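Local structure of malonate decarboxylase subunit alpha (Acinetobacter baumannii ATCC 17978, 6MPR) at residues Glu145-Leu150 with Asn349-Gln354; Ala183-Ala188 with Gly193-Gln198; Thr477-Ala482 with Ile532-Ala537; Arg517-Arg520 with Val525-Glu528. The protein serves as the alpha subunit of malonate decarboxylase, in which it probably exchanges acetate for malonate on the acyl carrier protein ahead of decarboxylation. All blocks are in the same frame, centred on the assembly; numbering follows the deposited sequence.

Contact 1: residues Glu145-Leu150 with Asn349-Gln354; sequences ELYSRL and NRMMCQ
Y147 holds its CG anti to the carbonyl carbon (chi1 -50°), and R350 and M351 both hold theirs anti to the backbone N (near 175°). These torsions send the tyrosine ring across to helix 350-359, where two successive residues receive it in different ways. R350 crosses the tyrosine at about a right angle: its CG lies at the ring edge, and CD comes to 3.2 Å from Y147 OH. The same aliphatic stem then bends at chi3 and carries the guanidinium past the hydroxyl towards other partners. M351 instead slides along the ring in the opposite direction, with its CB 3.9 Å from Y147 CD2. In one of the two conformers of M351 the sulfur stands obliquely to the ring, SD 5.3 Å from the centroid of Y147, a Met-aromatic contact that is doubtful to that extent.

The meeting is one of two helices from different parts of the fold, since helix 143-149 follows strand 136-140, at one margin of the parallel sheet, and helix 350-359 leads into strand 363-366 of the mixed one. Helix 350-359 starts at N349, the N-cap residue, whose OD1 accepts from M352 N at 3.0 Å.

A shared acid draws the polar ends together: D180 bonds to Y147 OH and pairs with R350 NH1, which also forms a salt bridge to E179. M351 of the second subunit packs on M351 from beyond the contact.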
loop_
_atom_site.group_PDB
_atom_site.type_symbol
_atom_site.label_atom_id
_atom_site.label_comp_id
_atom_site.label_asym_id
_atom_site.label_seq_id
_atom_site.Cartn_x
_atom_site.Cartn_y
_atom_site.Cartn_z
ATOM N N GLU A 145 5.326 -0.115 4.837
ATOM C CA GLU A 145 5.759 -1.459 5.224
ATOM C C GLU A 145 5.664 -1.651 6.734
ATOM O O GLU A 145 5.174 -2.684 7.217
ATOM C CB GLU A 145 7.191 -1.694 4.724
ATOM C CG GLU A 145 7.832 -3.020 5.106
ATOM C CD GLU A 145 9.326 -3.034 4.770
ATOM O OE1 GLU A 145 9.941 -4.123 4.805
ATOM O OE2 GLU A 145 9.892 -1.944 4.509
ATOM N N LEU A 146 6.122 -0.662 7.502
ATOM C CA LEU A 146 6.027 -0.768 8.952
ATOM C C LEU A 146 4.562 -0.800 9.391
ATOM O O LEU A 146 4.189 -1.614 10.243
ATOM C CB LEU A 146 6.792 0.387 9.622
ATOM C CG LEU A 146 6.860 0.381 11.155
ATOM C CD1 LEU A 146 7.623 -0.829 11.651
ATOM C CD2 LEU A 146 7.515 1.647 11.689
ATOM N N TYR A 147 3.706 0.061 8.811
ATOM C CA TYR A 147 2.288 0.006 9.186
ATOM C C TYR A 147 1.709 -1.379 8.928
ATOM O O TYR A 147 0.848 -1.856 9.681
ATOM C CB TYR A 147 1.433 1.015 8.408
ATOM C CG TYR A 147 1.897 2.450 8.364
ATOM C CD1 TYR A 147 2.689 2.987 9.363
ATOM C CD2 TYR A 147 1.510 3.282 7.296
ATOM C CE1 TYR A 147 3.125 4.296 9.297
ATOM C CE2 TYR A 147 1.942 4.590 7.219
ATOM C CZ TYR A 147 2.746 5.092 8.222
ATOM O OH TYR A 147 3.177 6.393 8.177
ATOM N N SER A 148 2.124 -2.011 7.831
ATOM C CA SER A 148 1.528 -3.282 7.439
ATOM C C SER A 148 1.860 -4.393 8.425
ATOM O O SER A 148 1.066 -5.321 8.582
ATOM C CB SER A 148 1.987 -3.670 6.035
ATOM O OG SER A 148 3.291 -4.224 6.070
ATOM N N ARG A 149 3.014 -4.318 9.087
ATOM C CA ARG A 149 3.378 -5.351 10.046
ATOM C C ARG A 149 2.533 -5.298 11.304
ATOM O O ARG A 149 2.503 -6.286 12.051
ATOM C CB ARG A 149 4.860 -5.225 10.402
ATOM C CG ARG A 149 5.754 -5.505 9.209
ATOM C CD ARG A 149 7.202 -5.623 9.620
ATOM N NE ARG A 149 7.447 -6.847 10.379
ATOM C CZ ARG A 149 8.599 -7.126 10.985
ATOM N NH1 ARG A 149 9.595 -6.252 10.971
ATOM N NH2 ARG A 149 8.746 -8.267 11.642
ATOM N N LEU A 150 1.834 -4.180 11.543
ATOM C CA LEU A 150 0.985 -4.034 12.720
ATOM C C LEU A 150 -0.225 -4.970 12.728
ATOM O O LEU A 150 -0.884 -5.072 13.771
ATOM C CB LEU A 150 0.506 -2.577 12.847
ATOM C CG LEU A 150 1.595 -1.500 12.902
ATOM C CD1 LEU A 150 0.939 -0.124 13.029
ATOM C CD2 LEU A 150 2.564 -1.734 14.047
ATOM N N ASN A 349 -3.137 11.981 5.103
ATOM C CA ASN A 349 -3.265 10.563 5.391
ATOM C C ASN A 349 -1.999 9.919 4.828
ATOM O O ASN A 349 -1.930 9.667 3.626
ATOM C CB ASN A 349 -4.534 10.004 4.757
ATOM C CG ASN A 349 -4.782 8.548 5.093
ATOM O OD1 ASN A 349 -3.845 7.765 5.261
ATOM N ND2 ASN A 349 -6.064 8.171 5.173
ATOM N N ARG A 350 -1.005 9.681 5.693
ATOM C CA ARG A 350 0.293 9.241 5.175
ATOM C C ARG A 350 0.196 7.861 4.536
ATOM O O ARG A 350 0.806 7.616 3.483
ATOM C CB ARG A 350 1.370 9.269 6.275
ATOM C CG ARG A 350 2.730 8.684 5.805
ATOM C CD ARG A 350 3.910 9.148 6.668
ATOM N NE ARG A 350 4.315 10.510 6.318
ATOM C CZ ARG A 350 4.153 11.579 7.093
ATOM N NH1 ARG A 350 3.617 11.458 8.296
ATOM N NH2 ARG A 350 4.540 12.782 6.672
ATOM N N MET A 351 -0.582 6.950 5.123
ATOM C CA MET A 351 -0.730 5.629 4.514
ATOM C C MET A 351 -1.343 5.729 3.120
ATOM O O MET A 351 -0.845 5.116 2.161
ATOM C CB MET A 351 -1.572 4.707 5.394
ATOM C CG MET A 351 -1.858 3.378 4.691
ATOM S SD MET A 351 -1.896 1.933 5.744
ATOM C CE MET A 351 -3.586 1.906 6.304
ATOM N N MET A 352 -2.427 6.499 2.981
ATOM C CA MET A 352 -3.095 6.591 1.682
ATOM C C MET A 352 -2.222 7.297 0.655
ATOM O O MET A 352 -2.169 6.893 -0.519
ATOM C CB MET A 352 -4.443 7.295 1.846
ATOM C CG MET A 352 -5.277 7.443 0.576
ATOM S SD MET A 352 -6.843 8.253 1.006
ATOM C CE MET A 352 -7.689 6.895 1.816
ATOM N N CYS A 353 -1.511 8.333 1.091
ATOM C CA CYS A 353 -0.673 9.089 0.177
ATOM C C CYS A 353 0.536 8.269 -0.262
ATOM O O CYS A 353 0.903 8.284 -1.437
ATOM C CB CYS A 353 -0.238 10.384 0.857
ATOM S SG CYS A 353 0.311 11.654 -0.259
ATOM N N GLN A 354 1.175 7.557 0.674
ATOM C CA GLN A 354 2.281 6.669 0.297
ATOM C C GLN A 354 1.811 5.560 -0.636
ATOM O O GLN A 354 2.511 5.209 -1.593
ATOM C CB GLN A 354 2.918 6.069 1.545
ATOM C CG GLN A 354 3.861 7.000 2.284
ATOM C CD GLN A 354 5.189 7.147 1.583
ATOM O OE1 GLN A 354 5.686 6.198 0.977
ATOM N NE2 GLN A 354 5.775 8.336 1.657
#

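Contact 2: residues Ala183-Ala188 with Gly193-Gln198; sequences ALIEPA and GIVIVQ
The flat group where A188 meets G193 is a backbone carbonyl, for the side chains that touch here are all aliphatic. G193 N approaches A188 O at 2.9 Å, tilted 17° from the carbonyl plane, with a bent N-H...O angle of 137°. This bond ties the last turn of the helix to the residue just ahead of the strand. G193 brings no side chain to the junction, and its CA sits 4.2 Å from A188 CB.

Beyond it, V195 turns towards the helix and sets both methyls against it. With CG1 anti to its own backbone N (chi1 175°), that methyl reaches I185 CG2 at 3.8 Å, while CG2 rests against A188 CB, also at 3.8 Å. I185 and V195 cross at about a right angle, the CG2 methyl of I185 meeting both methyls of V195. One turn separates I185 from A188 despite the kink at P187, whose ring nitrogen has no hydrogen to give.

The whole forms the closing half of a beta-alpha-beta crossover: strand 158-163 and strand 194-199 run parallel as neighbours, and helix 181-189 packs on both, with I185 on S161 and A188 on V159. On the other side of strand 194-199, I194 meets helix 22-34 and I196 meets helix 48-55.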
loop_
_atom_site.group_PDB
_atom_site.type_symbol
_atom_site.label_atom_id
_atom_site.label_comp_id
_atom_site.label_asym_id
_atom_site.label_seq_id
_atom_site.Cartn_x
_atom_site.Cartn_y
_atom_site.Cartn_z
ATOM N N ALA A 183 -3.571 4.750 10.680
ATOM C CA ALA A 183 -2.944 3.471 10.361
ATOM C C ALA A 183 -2.303 2.845 11.590
ATOM O O ALA A 183 -2.209 1.619 11.674
ATOM C CB ALA A 183 -1.883 3.644 9.270
ATOM N N LEU A 184 -1.837 3.671 12.533
ATOM C CA LEU A 184 -1.202 3.150 13.743
ATOM C C LEU A 184 -2.233 2.717 14.778
ATOM O O LEU A 184 -2.003 1.758 15.530
ATOM C CB LEU A 184 -0.279 4.211 14.355
ATOM C CG LEU A 184 0.831 4.788 13.478
ATOM C CD1 LEU A 184 1.566 5.921 14.202
ATOM C CD2 LEU A 184 1.798 3.698 13.019
ATOM N N ILE A 185 -3.354 3.444 14.876
ATOM C CA ILE A 185 -4.312 3.180 15.947
ATOM C C ILE A 185 -5.178 1.970 15.639
ATOM O O ILE A 185 -5.425 1.145 16.526
ATOM C CB ILE A 185 -5.166 4.435 16.204
ATOM C CG1 ILE A 185 -4.290 5.528 16.831
ATOM C CG2 ILE A 185 -6.357 4.102 17.100
ATOM C CD1 ILE A 185 -4.988 6.881 16.945
ATOM N N GLU A 186 -5.676 1.850 14.400
ATOM C CA GLU A 186 -6.627 0.779 14.100
ATOM C C GLU A 186 -6.131 -0.604 14.504
ATOM O O GLU A 186 -6.906 -1.351 15.116
ATOM C CB GLU A 186 -7.028 0.808 12.620
ATOM C CG GLU A 186 -7.896 -0.386 12.247
ATOM C CD GLU A 186 -8.544 -0.267 10.881
ATOM O OE1 GLU A 186 -8.558 0.857 10.309
ATOM O OE2 GLU A 186 -9.059 -1.311 10.395
ATOM N N PRO A 187 -4.884 -1.012 14.216
ATOM C CA PRO A 187 -4.463 -2.368 14.623
ATOM C C PRO A 187 -4.596 -2.638 16.113
ATOM O O PRO A 187 -4.974 -3.749 16.510
ATOM C CB PRO A 187 -2.996 -2.421 14.165
ATOM C CG PRO A 187 -2.987 -1.545 12.934
ATOM C CD PRO A 187 -3.882 -0.373 13.347
ATOM N N ALA A 188 -4.307 -1.643 16.954
ATOM C CA ALA A 188 -4.445 -1.797 18.401
ATOM C C ALA A 188 -5.899 -1.745 18.843
ATOM O O ALA A 188 -6.315 -2.490 19.741
ATOM C CB ALA A 188 -3.666 -0.697 19.116
ATOM N N GLY A 193 -5.424 -3.889 22.129
ATOM C CA GLY A 193 -4.348 -3.008 22.519
ATOM C C GLY A 193 -4.905 -1.814 23.272
ATOM O O GLY A 193 -6.117 -1.644 23.406
ATOM N N ILE A 194 -4.010 -0.980 23.792
ATOM C CA ILE A 194 -4.413 0.197 24.563
ATOM C C ILE A 194 -3.944 1.454 23.833
ATOM O O ILE A 194 -2.753 1.595 23.520
ATOM C CB ILE A 194 -3.875 0.127 26.002
ATOM C CG1 ILE A 194 -4.462 -1.119 26.688
ATOM C CG2 ILE A 194 -4.209 1.415 26.753
ATOM C CD1 ILE A 194 -4.059 -1.292 28.109
ATOM N N VAL A 195 -4.884 2.354 23.544
ATOM C CA VAL A 195 -4.641 3.536 22.715
ATOM C C VAL A 195 -4.780 4.753 23.620
ATOM O O VAL A 195 -5.841 4.972 24.218
ATOM C CB VAL A 195 -5.613 3.593 21.525
ATOM C CG1 VAL A 195 -5.473 4.895 20.702
ATOM C CG2 VAL A 195 -5.414 2.360 20.595
ATOM N N ILE A 196 -3.707 5.530 23.736
ATOM C CA ILE A 196 -3.695 6.763 24.515
ATOM C C ILE A 196 -3.352 7.903 23.573
ATOM O O ILE A 196 -2.328 7.849 22.888
ATOM C CB ILE A 196 -2.678 6.703 25.667
ATOM C CG1 ILE A 196 -2.976 5.512 26.580
ATOM C CG2 ILE A 196 -2.685 8.023 26.446
ATOM C CD1 ILE A 196 -1.794 5.073 27.372
ATOM N N VAL A 197 -4.183 8.942 23.557
ATOM C CA VAL A 197 -3.994 10.082 22.658
ATOM C C VAL A 197 -3.810 11.345 23.498
ATOM O O VAL A 197 -4.710 11.743 24.249
ATOM C CB VAL A 197 -5.171 10.243 21.679
ATOM C CG1 VAL A 197 -4.861 11.318 20.632
ATOM C CG2 VAL A 197 -5.482 8.908 20.992
ATOM N N GLN A 198 -2.661 11.998 23.354
ATOM C CA GLN A 198 -2.531 13.342 23.900
ATOM C C GLN A 198 -3.191 14.348 22.956
ATOM O O GLN A 198 -3.094 14.226 21.729
ATOM C CB GLN A 198 -1.057 13.696 24.129
ATOM C CG GLN A 198 -0.220 13.797 22.839
ATOM C CD GLN A 198 1.047 14.580 23.059
ATOM O OE1 GLN A 198 2.051 14.037 23.520
ATOM N NE2 GLN A 198 1.010 15.875 22.739
#

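Contact 3: residues Thr477-Ala482 with Ile532-Ala537; sequences TEEGIA and IRRTDA
The approach to R534 through its partners E478 and E479 starts at T477, whose OG1 accepts from E479 N at 2.9 Å in an ST turn. E478 comes next and offers its backbone oxygen. R534 NH1 donates to E478 O at 3.1 Å, arriving in the carbonyl plane on a lone pair, although the oxygen lies 19° out of the guanidinium plane. Water 1 strengthens this grip: it accepts from R534 NE and donates to E478 O at 2.8 Å, giving that oxygen two donors. The carboxylate of E478 turns away and bonds to T436.

E478 and E479 form the two-residue turn of a beta-hairpin, with T477 and G480 exchanging backbone hydrogen bonds at its base and strands 474-477 and 480-482 as its arms.

E479 contributes twice. Its carboxylate, brought round by a bend at chi2, leaves OE2 at 3.7 Å from R534 NH1; this long salt bridge is one of charge alone, the oxygen being well out of the guanidinium plane. Its backbone oxygen accepts a hydrogen bond from water 2, which in turn accepts from R534 NH1 at 3.2 Å. To span the gap, the arginine is extended from CG to NE, its flank touching L248 of helix 244-261.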
loop_
_atom_site.group_PDB
_atom_site.type_symbol
_atom_site.label_atom_id
_atom_site.label_comp_id
_atom_site.label_asym_id
_atom_site.label_seq_id
_atom_site.Cartn_x
_atom_site.Cartn_y
_atom_site.Cartn_z
ATOM N N THR A 477 22.267 14.475 -12.886
ATOM C CA THR A 477 23.262 15.259 -12.156
ATOM C C THR A 477 23.403 16.623 -12.816
ATOM O O THR A 477 22.758 16.916 -13.830
ATOM C CB THR A 477 24.638 14.571 -12.119
ATOM O OG1 THR A 477 25.268 14.706 -13.402
ATOM C CG2 THR A 477 24.518 13.100 -11.762
ATOM N N GLU A 478 24.292 17.455 -12.262
ATOM C CA GLU A 478 24.574 18.727 -12.914
ATOM C C GLU A 478 25.294 18.536 -14.246
ATOM O O GLU A 478 25.401 19.492 -15.021
ATOM C CB GLU A 478 25.365 19.644 -11.966
ATOM C CG GLU A 478 26.870 19.387 -11.867
ATOM C CD GLU A 478 27.249 18.315 -10.861
ATOM O OE1 GLU A 478 26.361 17.553 -10.411
ATOM O OE2 GLU A 478 28.457 18.230 -10.523
ATOM N N GLU A 479 25.737 17.314 -14.546
ATOM C CA GLU A 479 26.354 16.988 -15.824
ATOM C C GLU A 479 25.359 16.571 -16.899
ATOM O O GLU A 479 25.651 16.728 -18.086
ATOM C CB GLU A 479 27.380 15.868 -15.624
ATOM C CG GLU A 479 28.552 16.281 -14.769
ATOM C CD GLU A 479 29.551 17.090 -15.559
ATOM O OE1 GLU A 479 30.402 16.467 -16.239
ATOM O OE2 GLU A 479 29.467 18.339 -15.523
ATOM N N GLY A 480 24.199 16.040 -16.536
ATOM C CA GLY A 480 23.246 15.588 -17.527
ATOM C C GLY A 480 22.419 14.431 -16.991
ATOM O O GLY A 480 22.398 14.178 -15.796
ATOM N N ILE A 481 21.729 13.745 -17.903
ATOM C CA ILE A 481 20.841 12.640 -17.555
ATOM C C ILE A 481 21.379 11.368 -18.193
ATOM O O ILE A 481 21.692 11.350 -19.387
ATOM C CB ILE A 481 19.392 12.882 -18.018
ATOM C CG1 ILE A 481 18.831 14.190 -17.458
ATOM C CG2 ILE A 481 18.493 11.711 -17.606
ATOM C CD1 ILE A 481 17.512 14.578 -18.095
ATOM N N ALA A 482 21.457 10.299 -17.407
ATOM C CA ALA A 482 21.670 8.960 -17.934
ATOM C C ALA A 482 20.319 8.253 -17.942
ATOM O O ALA A 482 19.680 8.123 -16.889
ATOM C CB ALA A 482 22.698 8.189 -17.097
ATOM N N ILE A 532 19.714 23.449 -23.748
ATOM C CA ILE A 532 19.872 24.243 -22.535
ATOM C C ILE A 532 21.292 24.784 -22.485
ATOM O O ILE A 532 22.261 24.017 -22.508
ATOM C CB ILE A 532 19.540 23.424 -21.280
ATOM C CG1 ILE A 532 18.071 23.023 -21.305
ATOM C CG2 ILE A 532 19.838 24.229 -20.021
ATOM C CD1 ILE A 532 17.699 21.970 -20.271
ATOM N N ARG A 533 21.410 26.109 -22.419
ATOM C CA ARG A 533 22.674 26.765 -22.129
ATOM C C ARG A 533 22.809 26.934 -20.623
ATOM O O ARG A 533 21.870 27.380 -19.956
ATOM C CB ARG A 533 22.752 28.125 -22.833
ATOM N N ARG A 534 23.974 26.562 -20.088
ATOM C CA ARG A 534 24.204 26.700 -18.656
ATOM C C ARG A 534 24.026 28.138 -18.184
ATOM O O ARG A 534 23.655 28.368 -17.027
ATOM C CB ARG A 534 25.601 26.196 -18.302
ATOM C CG ARG A 534 25.747 24.693 -18.405
ATOM C CD ARG A 534 27.062 24.236 -17.787
ATOM N NE ARG A 534 26.952 22.890 -17.229
ATOM C CZ ARG A 534 27.212 21.782 -17.915
ATOM N NH1 ARG A 534 27.085 20.590 -17.338
ATOM N NH2 ARG A 534 27.591 21.868 -19.181
ATOM N N THR A 535 24.275 29.120 -19.056
ATOM C CA THR A 535 24.086 30.514 -18.672
ATOM C C THR A 535 22.620 30.921 -18.589
ATOM O O THR A 535 22.327 32.002 -18.065
ATOM C CB THR A 535 24.810 31.436 -19.652
ATOM O OG1 THR A 535 24.154 31.392 -20.924
ATOM C CG2 THR A 535 26.248 30.993 -19.819
ATOM N N ASP A 536 21.694 30.114 -19.104
ATOM C CA ASP A 536 20.279 30.408 -18.913
ATOM C C ASP A 536 19.743 29.895 -17.583
ATOM O O ASP A 536 18.636 30.276 -17.190
ATOM C CB ASP A 536 19.467 29.819 -20.067
ATOM C CG ASP A 536 19.764 30.501 -21.389
ATOM O OD1 ASP A 536 20.080 31.709 -21.374
ATOM O OD2 ASP A 536 19.682 29.833 -22.440
ATOM N N ALA A 537 20.503 29.061 -16.881
ATOM C CA ALA A 537 20.067 28.461 -15.623
ATOM C C ALA A 537 20.470 29.382 -14.480
ATOM O O ALA A 537 21.516 29.209 -13.854
ATOM C CB ALA A 537 20.664 27.069 -15.468
HETATM O O HOH W 1 26.966 21.813 -14.643
HETATM O O HOH W 2 27.873 18.020 -19.022
#

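Contact 4: residues Arg517-Arg520 with Val525-Glu528; sequences RLRR and VFPE
R519 lies over one face of the F526 ring, and its aliphatic and charged parts use that face differently. CD sits above the centre, 3.7 Å from the centroid of F526, in a CH-pi contact only 13° off the ring normal. The guanidinium continues towards the rim, where R519 NH2 comes to 3.3 Å from F526 CD2. Its plane is turned 26° from that of the ring, so the two flat groups are tilted and offset rather than squarely stacked. What puts the group there is a bend at chi3 (54°) in an otherwise extended stem.

E528 completes the first shell from a different angle. Its CG stands 3.6 Å from R519 NH1, but the carboxylate plane lies steeply across the guanidinium, and R519 NH1 remains 4.4 Å from E528 OE1. The opposite charges are therefore near without forming a salt bridge.

What positions both partners is D529, which forms a salt bridge to R519 NH1 and also accepts from F526 N, so that one carboxylate holds both the arginine end and the backbone that carries the phenyl ring.

Further out, R519 and L518 both touch V524 as the chain turns from helix 512-520 into strand 524-525. That short strand forms one margin of the mixed sheet, pairing with strand 480-482 through V525 and I481, while L518 packs on helix 490-499.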
loop_
_atom_site.group_PDB
_atom_site.type_symbol
_atom_site.label_atom_id
_atom_site.label_comp_id
_atom_site.label_asym_id
_atom_site.label_seq_id
_atom_site.Cartn_x
_atom_site.Cartn_y
_atom_site.Cartn_z
ATOM N N ARG A 517 29.532 8.333 -27.967
ATOM C CA ARG A 517 28.618 7.336 -28.514
ATOM C C ARG A 517 27.291 7.320 -27.752
ATOM O O ARG A 517 26.210 7.330 -28.356
ATOM C CB ARG A 517 29.297 5.971 -28.475
ATOM C CG ARG A 517 28.865 5.006 -29.557
ATOM C CD ARG A 517 28.038 3.899 -28.971
ATOM N NE ARG A 517 28.743 3.221 -27.891
ATOM C CZ ARG A 517 28.134 2.552 -26.920
ATOM N NH1 ARG A 517 26.810 2.484 -26.900
ATOM N NH2 ARG A 517 28.847 1.966 -25.967
ATOM N N LEU A 518 27.357 7.303 -26.418
ATOM C CA LEU A 518 26.140 7.293 -25.607
ATOM C C LEU A 518 25.283 8.533 -25.854
ATOM O O LEU A 518 24.048 8.452 -25.850
ATOM C CB LEU A 518 26.505 7.184 -24.128
ATOM C CG LEU A 518 27.212 5.900 -23.679
ATOM C CD1 LEU A 518 27.606 5.959 -22.192
ATOM C CD2 LEU A 518 26.323 4.694 -23.945
ATOM N N ARG A 519 25.915 9.694 -26.048
ATOM C CA ARG A 519 25.160 10.900 -26.374
ATOM C C ARG A 519 24.557 10.807 -27.774
ATOM O O ARG A 519 23.397 11.183 -27.980
ATOM C CB ARG A 519 26.055 12.137 -26.254
ATOM C CG ARG A 519 26.461 12.484 -24.812
ATOM C CD ARG A 519 27.332 13.736 -24.750
ATOM N NE ARG A 519 26.705 14.873 -25.424
ATOM C CZ ARG A 519 27.364 15.957 -25.827
ATOM N NH1 ARG A 519 26.719 16.948 -26.442
ATOM N NH2 ARG A 519 28.671 16.040 -25.628
ATOM N N ARG A 520 25.321 10.302 -28.746
ATOM C CA ARG A 520 24.778 10.166 -30.097
ATOM C C ARG A 520 23.546 9.267 -30.105
ATOM O O ARG A 520 22.553 9.562 -30.779
ATOM C CB ARG A 520 25.839 9.621 -31.053
ATOM C CG ARG A 520 25.274 9.291 -32.442
ATOM C CD ARG A 520 26.329 8.898 -33.461
ATOM N NE ARG A 520 27.227 7.830 -33.026
ATOM C CZ ARG A 520 26.911 6.536 -32.950
ATOM N NH1 ARG A 520 25.685 6.106 -33.247
ATOM N NH2 ARG A 520 27.834 5.666 -32.558
ATOM N N VAL A 525 22.231 12.553 -22.065
ATOM C CA VAL A 525 22.058 13.911 -22.553
ATOM C C VAL A 525 22.790 14.874 -21.628
ATOM O O VAL A 525 22.611 14.840 -20.406
ATOM C CB VAL A 525 20.573 14.311 -22.692
ATOM C CG1 VAL A 525 19.925 13.554 -23.829
ATOM C CG2 VAL A 525 19.822 14.089 -21.392
ATOM N N PHE A 526 23.636 15.712 -22.220
ATOM C CA PHE A 526 24.203 16.892 -21.590
ATOM C C PHE A 526 23.233 18.058 -21.765
ATOM O O PHE A 526 22.314 17.982 -22.581
ATOM C CB PHE A 526 25.550 17.225 -22.233
ATOM C CG PHE A 526 26.669 16.271 -21.870
ATOM C CD1 PHE A 526 26.467 15.225 -20.974
ATOM C CD2 PHE A 526 27.948 16.449 -22.403
ATOM C CE1 PHE A 526 27.507 14.358 -20.638
ATOM C CE2 PHE A 526 28.992 15.592 -22.074
ATOM C CZ PHE A 526 28.772 14.545 -21.179
ATOM N N PRO A 527 23.394 19.148 -21.004
ATOM C CA PRO A 527 22.480 20.291 -21.192
ATOM C C PRO A 527 22.331 20.722 -22.647
ATOM O O PRO A 527 21.212 21.013 -23.091
ATOM C CB PRO A 527 23.124 21.384 -20.331
ATOM C CG PRO A 527 23.815 20.623 -19.248
ATOM C CD PRO A 527 24.324 19.368 -19.876
ATOM N N GLU A 528 23.424 20.730 -23.415
ATOM C CA GLU A 528 23.335 21.167 -24.809
ATOM C C GLU A 528 22.420 20.267 -25.637
ATOM O O GLU A 528 21.739 20.754 -26.551
ATOM C CB GLU A 528 24.729 21.224 -25.437
ATOM C CG GLU A 528 25.653 20.102 -25.011
ATOM C CD GLU A 528 26.704 20.558 -24.007
ATOM O OE1 GLU A 528 27.871 20.727 -24.425
ATOM O OE2 GLU A 528 26.361 20.758 -22.811
#

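How the contacts relate
From the N terminus, residues 145-150 open the loop of contact 1, which closes at 349-354, 199 residues on from the nearest end. Nested inside it, contact 2 closes a short turn between helix 181-189 and strand 194-199. These two touch, A183, L184 and P187 packing against contact 1, and both reach the second subunit. Contact 1 thus bridges the two sheet regions; contact 2 belongs to the parallel sheet. Contact 3 opens later, in series, and encloses contact 4; their centres are about 11 Å apart. Their strands already joined, the two are neighbours at the mixed-sheet margin, where I532 N probably also bonds to P527 O, across the chain's centre from contact 2.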